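2-oxoglutarate-dependent dioxygenase DAO (PDB 6KUN) probably oxidises the auxin indole-3-acetic acid irreversibly to inactive 2-oxoindole-3-acetic acid, using Fe(2+) and 2-oxoglutarate, to keep auxin levels balanced in rice reproductive organs. Local coordinates at residues E3-D8 and A29-F34; L91-A96 and D148-F153; N224-N229 and L263-H268. All blocks are in the same frame, centred on the assembly; numbering follows the deposited sequence.

Contact 1 (E3-D8 and A29-F34); sequences EIPAID and ARLGCF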
loop_
_atom_site.group_PDB
_atom_site.type_symbol
_atom_site.label_atom_id
_atom_site.label_comp_id
_atom_site.label_asym_id
_atom_site.label_seq_id
_atom_site.Cartn_x
_atom_site.Cartn_y
_atom_site.Cartn_z
ATOM N N GLU B 3 6.007 3.591 -19.038
ATOM C CA GLU B 3 7.167 3.499 -19.909
ATOM C C GLU B 3 8.388 4.219 -19.331
ATOM O O GLU B 3 9.285 4.618 -20.067
ATOM C CB GLU B 3 6.874 4.099 -21.292
ATOM C CG GLU B 3 5.651 3.565 -21.993
ATOM C CD GLU B 3 5.577 4.019 -23.442
ATOM O OE1 GLU B 3 6.059 3.274 -24.321
ATOM O OE2 GLU B 3 5.050 5.124 -23.698
ATOM N N ILE B 4 8.412 4.422 -18.022
ATOM C CA ILE B 4 9.534 5.070 -17.348
ATOM C C ILE B 4 10.533 3.982 -16.973
ATOM O O ILE B 4 10.161 3.046 -16.250
ATOM C CB ILE B 4 9.061 5.834 -16.101
ATOM C CG1 ILE B 4 8.567 7.233 -16.484
ATOM C CG2 ILE B 4 10.178 5.942 -15.087
ATOM C CD1 ILE B 4 7.523 7.234 -17.568
ATOM N N PRO B 5 11.798 4.077 -17.393
ATOM C CA PRO B 5 12.737 2.991 -17.108
ATOM C C PRO B 5 12.827 2.757 -15.616
ATOM O O PRO B 5 12.731 3.704 -14.825
ATOM C CB PRO B 5 14.082 3.496 -17.660
ATOM C CG PRO B 5 13.784 4.703 -18.417
ATOM C CD PRO B 5 12.487 5.263 -17.921
ATOM N N ALA B 6 13.029 1.486 -15.251
ATOM C CA ALA B 6 13.228 1.055 -13.867
ATOM C C ALA B 6 14.671 0.590 -13.712
ATOM O O ALA B 6 15.157 -0.202 -14.521
ATOM C CB ALA B 6 12.250 -0.068 -13.492
ATOM N N ILE B 7 15.346 1.101 -12.688
ATOM C CA ILE B 7 16.757 0.849 -12.434
ATOM C C ILE B 7 16.882 0.138 -11.102
ATOM O O ILE B 7 16.360 0.616 -10.089
ATOM C CB ILE B 7 17.574 2.168 -12.413
ATOM C CG1 ILE B 7 17.465 2.903 -13.755
ATOM C CG2 ILE B 7 19.048 1.902 -12.058
ATOM C CD1 ILE B 7 17.974 2.096 -14.940
ATOM N N ASP B 8 17.592 -0.974 -11.088
ATOM C CA ASP B 8 17.844 -1.690 -9.836
ATOM C C ASP B 8 19.197 -1.256 -9.280
ATOM O O ASP B 8 20.241 -1.509 -9.896
ATOM C CB ASP B 8 17.793 -3.207 -10.039
ATOM C CG ASP B 8 17.993 -3.967 -8.746
ATOM O OD1 ASP B 8 19.002 -3.728 -8.061
ATOM O OD2 ASP B 8 17.129 -4.794 -8.399
ATOM N N ALA B 29 19.678 10.965 -19.390
ATOM C CA ALA B 29 20.016 11.833 -20.503
ATOM C C ALA B 29 18.812 12.083 -21.409
ATOM O O ALA B 29 18.630 13.185 -21.931
ATOM C CB ALA B 29 21.163 11.222 -21.306
ATOM N N ARG B 30 17.986 11.065 -21.613
ATOM C CA ARG B 30 16.916 11.190 -22.575
ATOM C C ARG B 30 15.618 11.612 -21.933
ATOM O O ARG B 30 14.861 12.325 -22.582
ATOM C CB ARG B 30 16.721 9.868 -23.332
ATOM C CG ARG B 30 17.829 9.606 -24.330
ATOM C CD ARG B 30 18.022 8.146 -24.570
ATOM N NE ARG B 30 16.753 7.454 -24.770
ATOM C CZ ARG B 30 16.652 6.182 -25.147
ATOM N NH1 ARG B 30 17.753 5.472 -25.379
ATOM N NH2 ARG B 30 15.460 5.619 -25.296
ATOM N N LEU B 31 15.330 11.166 -20.703
ATOM C CA LEU B 31 14.073 11.449 -20.010
ATOM C C LEU B 31 14.221 12.331 -18.777
ATOM O O LEU B 31 13.298 13.089 -18.453
ATOM C CB LEU B 31 13.421 10.140 -19.548
ATOM C CG LEU B 31 11.900 9.988 -19.606
ATOM C CD1 LEU B 31 11.445 8.846 -18.704
ATOM C CD2 LEU B 31 11.119 11.195 -19.268
ATOM N N GLY B 32 15.327 12.215 -18.043
ATOM C CA GLY B 32 15.431 12.919 -16.770
ATOM C C GLY B 32 14.637 12.329 -15.638
ATOM O O GLY B 32 14.496 12.996 -14.605
ATOM N N CYS B 33 14.145 11.097 -15.784
ATOM C CA CYS B 33 13.204 10.495 -14.855
ATOM C C CYS B 33 13.361 8.986 -14.932
ATOM O O CYS B 33 13.541 8.435 -16.019
ATOM C CB CYS B 33 11.738 10.834 -15.173
ATOM S SG CYS B 33 10.464 10.174 -13.977
ATOM N N PHE B 34 13.346 8.329 -13.787
ATOM C CA PHE B 34 13.425 6.882 -13.727
ATOM C C PHE B 34 12.906 6.402 -12.382
ATOM O O PHE B 34 12.846 7.163 -11.407
ATOM C CB PHE B 34 14.851 6.375 -13.983
ATOM C CG PHE B 34 15.903 6.877 -13.016
ATOM C CD1 PHE B 34 16.506 8.110 -13.191
ATOM C CD2 PHE B 34 16.353 6.075 -11.970
ATOM C CE1 PHE B 34 17.491 8.568 -12.342
ATOM C CE2 PHE B 34 17.370 6.560 -11.090
ATOM C CZ PHE B 34 17.920 7.792 -11.292
#

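Contact 2 (L91-A96 and D148-F153); sequences LCDAAA and DWPCQF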
loop_
_atom_site.group_PDB
_atom_site.type_symbol
_atom_site.label_atom_id
_atom_site.label_comp_id
_atom_site.label_asym_id
_atom_site.label_seq_id
_atom_site.Cartn_x
_atom_site.Cartn_y
_atom_site.Cartn_z
ATOM N N LEU B 91 11.378 20.313 5.659
ATOM C CA LEU B 91 12.545 20.247 6.528
ATOM C C LEU B 91 13.777 20.562 5.702
ATOM O O LEU B 91 14.134 19.808 4.802
ATOM C CB LEU B 91 12.670 18.877 7.163
ATOM C CG LEU B 91 13.748 18.651 8.222
ATOM C CD1 LEU B 91 13.785 17.118 8.474
ATOM C CD2 LEU B 91 15.111 19.147 7.933
ATOM N N CYS B 92 14.408 21.669 6.023
ATOM C CA CYS B 92 15.727 22.100 5.542
ATOM C C CYS B 92 16.560 22.451 6.775
ATOM O O CYS B 92 16.066 23.181 7.647
ATOM C CB CYS B 92 15.580 23.327 4.641
ATOM S SG CYS B 92 16.998 23.637 3.607
ATOM N N ASP B 93 17.789 21.926 6.899
ATOM C CA ASP B 93 18.554 21.137 5.920
ATOM C C ASP B 93 18.508 19.646 6.273
ATOM O O ASP B 93 19.032 19.227 7.277
ATOM C CB ASP B 93 20.026 21.662 5.899
ATOM C CG ASP B 93 20.934 20.890 4.954
ATOM O OD1 ASP B 93 20.490 19.931 4.292
ATOM O OD2 ASP B 93 22.126 21.253 4.846
ATOM N N ALA B 94 17.849 18.842 5.423
ATOM C CA ALA B 94 17.621 17.446 5.742
ATOM C C ALA B 94 18.869 16.591 5.620
ATOM O O ALA B 94 18.816 15.413 5.959
ATOM C CB ALA B 94 16.516 16.876 4.856
ATOM N N ALA B 95 19.982 17.142 5.128
ATOM C CA ALA B 95 21.253 16.443 5.143
ATOM C C ALA B 95 22.051 16.760 6.385
ATOM O O ALA B 95 23.106 16.147 6.606
ATOM C CB ALA B 95 22.083 16.783 3.907
ATOM N N ALA B 96 21.555 17.692 7.207
ATOM C CA ALA B 96 22.220 18.140 8.426
ATOM C C ALA B 96 21.625 17.439 9.632
ATOM O O ALA B 96 20.453 17.705 9.989
ATOM C CB ALA B 96 22.074 19.661 8.559
ATOM N N ASP B 148 27.208 15.792 1.893
ATOM C CA ASP B 148 26.964 17.004 2.668
ATOM C C ASP B 148 26.259 18.093 1.867
ATOM O O ASP B 148 26.111 19.230 2.340
ATOM C CB ASP B 148 28.279 17.534 3.244
ATOM C CG ASP B 148 29.086 18.300 2.232
ATOM O OD1 ASP B 148 29.171 17.873 1.068
ATOM O OD2 ASP B 148 29.641 19.351 2.618
ATOM N N TRP B 149 25.828 17.783 0.647
ATOM C CA TRP B 149 25.025 18.728 -0.103
ATOM C C TRP B 149 23.725 19.007 0.663
ATOM O O TRP B 149 23.029 18.061 1.052
ATOM C CB TRP B 149 24.700 18.168 -1.487
ATOM C CG TRP B 149 25.819 18.159 -2.485
ATOM C CD1 TRP B 149 27.153 17.988 -2.250
ATOM C CD2 TRP B 149 25.664 18.281 -3.911
ATOM N NE1 TRP B 149 27.849 18.025 -3.451
ATOM C CE2 TRP B 149 26.956 18.234 -4.477
ATOM C CE3 TRP B 149 24.567 18.505 -4.751
ATOM C CZ2 TRP B 149 27.167 18.334 -5.839
ATOM C CZ3 TRP B 149 24.796 18.624 -6.113
ATOM C CH2 TRP B 149 26.071 18.527 -6.636
ATOM N N PRO B 150 23.334 20.269 0.826
ATOM C CA PRO B 150 22.020 20.563 1.405
ATOM C C PRO B 150 20.876 19.854 0.695
ATOM O O PRO B 150 20.868 19.691 -0.535
ATOM C CB PRO B 150 21.920 22.084 1.279
ATOM C CG PRO B 150 23.349 22.533 1.471
ATOM C CD PRO B 150 24.125 21.502 0.639
ATOM N N CYS B 151 19.881 19.456 1.500
ATOM C CA CYS B 151 18.699 18.736 1.028
ATOM C C CYS B 151 17.458 19.334 1.657
ATOM O O CYS B 151 17.498 19.881 2.765
ATOM C CB CYS B 151 18.736 17.236 1.377
ATOM S SG CYS B 151 19.960 16.243 0.466
ATOM N N GLN B 152 16.343 19.230 0.938
ATOM C CA GLN B 152 15.022 19.520 1.500
ATOM C C GLN B 152 14.154 18.257 1.489
ATOM O O GLN B 152 14.078 17.546 0.480
ATOM C CB GLN B 152 14.344 20.666 0.736
ATOM C CG GLN B 152 12.846 20.860 1.108
ATOM C CD GLN B 152 12.519 22.192 1.764
ATOM O OE1 GLN B 152 13.396 23.038 1.964
ATOM N NE2 GLN B 152 11.253 22.385 2.107
ATOM N N PHE B 153 13.550 17.967 2.627
ATOM C CA PHE B 153 12.648 16.837 2.805
ATOM C C PHE B 153 11.256 17.423 2.880
ATOM O O PHE B 153 11.039 18.380 3.629
ATOM C CB PHE B 153 12.987 16.056 4.076
ATOM C CG PHE B 153 12.066 14.870 4.336
ATOM C CD1 PHE B 153 12.101 13.756 3.520
ATOM C CD2 PHE B 153 11.210 14.867 5.418
ATOM C CE1 PHE B 153 11.275 12.665 3.767
ATOM C CE2 PHE B 153 10.398 13.782 5.660
ATOM C CZ PHE B 153 10.423 12.696 4.854
HETATM O O HOH W 1 24.596 20.047 4.876
#

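Contact 3 (N224-N229 and L263-H268); sequences NGRLHN and LVDGEH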
loop_
_atom_site.group_PDB
_atom_site.type_symbol
_atom_site.label_atom_id
_atom_site.label_comp_id
_atom_site.label_asym_id
_atom_site.label_seq_id
_atom_site.Cartn_x
_atom_site.Cartn_y
_atom_site.Cartn_z
ATOM N N ASN B 224 26.908 19.443 -17.427
ATOM C CA ASN B 224 27.228 20.124 -18.668
ATOM C C ASN B 224 26.256 19.798 -19.777
ATOM O O ASN B 224 26.660 19.593 -20.913
ATOM C CB ASN B 224 28.644 19.825 -19.140
ATOM C CG ASN B 224 29.107 20.843 -20.145
ATOM O OD1 ASN B 224 28.908 22.030 -19.953
ATOM N ND2 ASN B 224 29.625 20.369 -21.265
ATOM N N GLY B 225 24.982 19.716 -19.446
ATOM C CA GLY B 225 23.971 19.432 -20.440
ATOM C C GLY B 225 23.669 17.969 -20.669
ATOM O O GLY B 225 22.773 17.665 -21.454
ATOM N N ARG B 226 24.367 17.056 -20.006
ATOM C CA ARG B 226 24.214 15.640 -20.298
ATOM C C ARG B 226 23.021 14.986 -19.609
ATOM O O ARG B 226 22.536 13.935 -20.062
ATOM C CB ARG B 226 25.504 14.916 -19.902
ATOM C CG ARG B 226 26.673 15.261 -20.788
ATOM C CD ARG B 226 27.973 14.715 -20.261
ATOM N NE ARG B 226 29.061 15.149 -21.144
ATOM C CZ ARG B 226 29.300 14.601 -22.337
ATOM N NH1 ARG B 226 28.539 13.606 -22.764
ATOM N NH2 ARG B 226 30.295 15.051 -23.089
ATOM N N LEU B 227 22.527 15.543 -18.545
ATOM C CA LEU B 227 21.355 14.980 -17.851
ATOM C C LEU B 227 20.199 15.954 -17.998
ATOM O O LEU B 227 20.366 17.157 -17.741
ATOM C CB LEU B 227 21.646 14.731 -16.381
ATOM C CG LEU B 227 22.851 13.888 -15.980
ATOM C CD1 LEU B 227 22.995 13.883 -14.480
ATOM C CD2 LEU B 227 22.736 12.503 -16.497
ATOM N N HIS B 228 19.046 15.431 -18.399
ATOM C CA HIS B 228 17.897 16.239 -18.758
ATOM C C HIS B 228 17.118 16.658 -17.513
ATOM O O HIS B 228 16.679 15.802 -16.738
ATOM C CB HIS B 228 16.961 15.444 -19.675
ATOM C CG HIS B 228 15.723 16.190 -20.069
ATOM N ND1 HIS B 228 15.769 17.370 -20.786
ATOM C CD2 HIS B 228 14.410 15.947 -19.827
ATOM C CE1 HIS B 228 14.534 17.807 -20.984
ATOM N NE2 HIS B 228 13.689 16.953 -20.430
ATOM N N ASN B 229 16.893 17.962 -17.362
ATOM C CA ASN B 229 16.047 18.467 -16.286
ATOM C C ASN B 229 14.588 18.328 -16.725
ATOM O O ASN B 229 14.116 19.035 -17.623
ATOM C CB ASN B 229 16.399 19.902 -15.923
ATOM C CG ASN B 229 16.513 20.809 -17.107
ATOM O OD1 ASN B 229 16.927 20.396 -18.209
ATOM N ND2 ASN B 229 16.175 22.073 -16.901
ATOM N N LEU B 263 33.234 16.348 -18.235
ATOM C CA LEU B 263 31.991 16.354 -18.998
ATOM C C LEU B 263 31.976 17.395 -20.118
ATOM O O LEU B 263 30.991 17.450 -20.876
ATOM C CB LEU B 263 30.789 16.597 -18.083
ATOM C CG LEU B 263 30.611 15.619 -16.922
ATOM C CD1 LEU B 263 30.791 14.200 -17.386
ATOM C CD2 LEU B 263 31.579 15.943 -15.809
ATOM N N VAL B 264 33.021 18.225 -20.227
ATOM C CA VAL B 264 33.186 19.167 -21.335
ATOM C C VAL B 264 34.307 18.660 -22.240
ATOM O O VAL B 264 35.457 18.521 -21.802
ATOM C CB VAL B 264 33.485 20.597 -20.850
ATOM C CG1 VAL B 264 34.413 20.580 -19.637
ATOM C CG2 VAL B 264 34.090 21.427 -22.018
ATOM N N ASP B 265 33.972 18.400 -23.504
ATOM C CA ASP B 265 34.927 17.878 -24.484
ATOM C C ASP B 265 34.807 18.679 -25.772
ATOM O O ASP B 265 34.020 19.625 -25.869
ATOM C CB ASP B 265 34.690 16.376 -24.728
ATOM C CG ASP B 265 33.216 16.026 -24.904
ATOM O OD1 ASP B 265 32.540 16.674 -25.717
ATOM O OD2 ASP B 265 32.733 15.070 -24.245
ATOM N N GLY B 266 35.606 18.302 -26.782
ATOM C CA GLY B 266 35.532 18.985 -28.059
ATOM C C GLY B 266 34.124 19.047 -28.619
ATOM O O GLY B 266 33.733 20.050 -29.221
ATOM N N GLU B 267 33.340 17.981 -28.421
ATOM C CA GLU B 267 31.988 17.882 -28.962
ATOM C C GLU B 267 30.904 18.388 -28.014
ATOM O O GLU B 267 29.784 18.661 -28.463
ATOM C CB GLU B 267 31.678 16.421 -29.321
ATOM C CG GLU B 267 31.618 16.112 -30.808
ATOM C CD GLU B 267 30.235 16.338 -31.390
ATOM O OE1 GLU B 267 29.315 15.560 -31.057
ATOM O OE2 GLU B 267 30.070 17.301 -32.175
ATOM N N HIS B 268 31.189 18.492 -26.715
ATOM C CA HIS B 268 30.259 19.064 -25.740
ATOM C C HIS B 268 31.024 20.131 -24.959
ATOM O O HIS B 268 31.594 19.849 -23.900
ATOM C CB HIS B 268 29.690 17.993 -24.812
ATOM C CG HIS B 268 29.001 16.870 -25.526
ATOM N ND1 HIS B 268 29.685 15.803 -26.069
ATOM C CD2 HIS B 268 27.691 16.648 -25.786
ATOM C CE1 HIS B 268 28.826 14.974 -26.633
ATOM N NE2 HIS B 268 27.610 15.462 -26.475
#

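Contact 1 (E3-D8 and A29-F34)
The phenyl ring of Phe-34 is the only aromatic group here, and Ile-7 meets it obliquely at CD2: Ile-7 CG1 lies 3.8 Å from Phe-34 CD2. Leu-24 and Cys-28 of helix 18-30 and Val-213 of strand 211-215 pack against the same side chain, which is buried. Its first torsion (chi1 59°) sets CG between the backbone N and the carbonyl carbon, placing the ring beside Ile-7. Phe-34 CB stands 3.5 Å from the carbonyl oxygen Pro-5 O. The pyrrolidine ring of Pro-5 works through its CD, with Pro-5 CD 3.8 Å from Leu-31 CD1 and close to the carbonyl of Cys-33. Both segments belong to a beta-alpha-beta unit: strand 6-8 and strand 33-37 run parallel at one end of the large sheet, with helix 18-30 between them in the chain. Direct hydrogen bonds between the two segments are absent; the backbone bonds fall just past Phe-34, from Pro-5 and Ile-7 to Arg-35 and from Ile-7 also to Ser-37. Ile-4 uses two branches. Ile-4 CG2, anti to the backbone N, rests 3.6 Å from Phe-34 CA, whereas the Ile-4 and Leu-31 side chains cross at about a right angle, Ile-4 CG1 4.0 Å from Leu-31 CD1. Ile-4 CG1 is also a looser 4.3 Å from Cys-33 SG. Gly-32, the first residue to leave helical angles, has positive phi; the strand begins at Cys-33. Beyond the contact Cys-33 packs on Val-212 and Asn-214, and its side chain comes to about 7 Å from that of His-232, a predicted iron ligand.

Contact 2 (L91-A96 and D148-F153)
Asp-93 holds CG anti to its own backbone N (chi1 178°), and the extended side chain carries its carboxylate obliquely across Pro-150 to the N-H of Cys-151, with Cys-151 N bonding to Asp-93 OD1 at 2.9 Å. That oxygen is gripped twice: Ala-95 N also donates to Asp-93 OD1, at 3.0 Å, closing an Asx turn, and the two N-H groups arrive from opposite faces of the carboxylate, each well out of its plane. The second oxygen, Asp-93 OD2, takes a hydrogen from a water that also donates to Asp-148 O. An alanine at Asp-93 is likely to leave the N-H groups of Cys-151 and Ala-95 without their shared acceptor and free the turn to shift against Pro-150. Just before this residue the chain passes through a cis peptide bond, then enters the type I turn from Asp-93 to Ala-96; Ala-94 N bonds back to Cys-151 O at 2.9 Å. The turn leads out of an antiparallel pairing within the large sheet of the jelly-roll fold, where strand 86-92 borders strand 151-158. Leu-91 and Phe-153 form its hydrogen-bonded pair, Phe-153 N reaching Leu-91 O almost straight (174° at the hydrogen). Their side chains lie on the face toward the helices, Leu-91 against Val-100 and Phe-103 and Phe-153 against Met-124; Ala-94 CB fits in beside them, 3.7 Å from Phe-153 CB. Ala-95 CB approaches Cys-151 SG at 4.1 Å, both residues touching His-125. On the other face Gln-152 bends at its second torsion (chi2 116°), bringing Gln-152 OE1 within 3.5 Å of Cys-92 CB. On this face the side chain of Gln-152 comes to about 5 Å from bound indole-3-acetic acid.

Contact 3 (N224-N229 and L263-H268)
Arg-226 reaches across to the 263-268 loop with its chain extended from CG to NE, and three groups there receive its guanidinium. At the edge, in the guanidinium plane, Arg-226 NE donates to the backbone oxygen Leu-263 O at 3.0 Å (161° at the hydrogen), and Arg-226 NH2 adds a weak bond to the same oxygen. Arg-226 NH2 also forms a salt bridge with Asp-265, 2.7 Å from Asp-265 OD2, although the two flat groups are turned 75° apart. His-268 lies over one face of the guanidinium: Arg-226 CZ stands 3.9 Å above the imidazole plane of His-268, offset from its centre, with the planes inclined by 50°. Nearer the backbone of the arginine, Arg-226 CD packs 4.0 Å from Leu-263 CB. A further donor to Leu-263 O is Asn-224 ND2, at 3.2 Å, coming from above the carbonyl plane. The carbonyl is thereby held by both side chains of the 224-229 segment that touch this loop.

In the second shell, His-268 ND1 donates to the syn lone pair of Asp-265 OD1 at 3.0 Å, close to the imidazole plane, which probably helps hold the carboxylate and ring in position. The loop is also pinned by its backbone, Asp-265 N bonding to His-268 O. Asn-224 is anchored by its side-chain oxygen, OD1, which accepts from the backbone N of Arg-271, while Leu-263 sits on Leu-139 and Leu-141. Far from the iron and ligand sites, the arrangement ties a peripheral loop to a helix end: Asn-224, with positive phi, is the C-prime residue of the Schellman motif that closes helix 217-222.

Contacts 1 and 2 both involve the large sheet but lie on opposite sides of the chain's centre, their centres about 24 Å apart. Contact 1 is buried and carried by apolar side chains, with no hydrogen bond between its segments, at the sheet's end strand; contact 2, partly buried, mixes strand pairing with a carboxylate-held turn near the auxin. Contact 3 is farthest out, its centre about 22 Å from the chain's centre, joins two loops and relies on a salt bridge and one shared backbone carbonyl. It nevertheless touches contact 1: Ala-29 CB packs 3.3 Å from Arg-226 O, and His-228 packs on the backbone of Leu-31 and Gly-32. Contacts 2 and 3 stay about 10 Å apart at their nearest atoms.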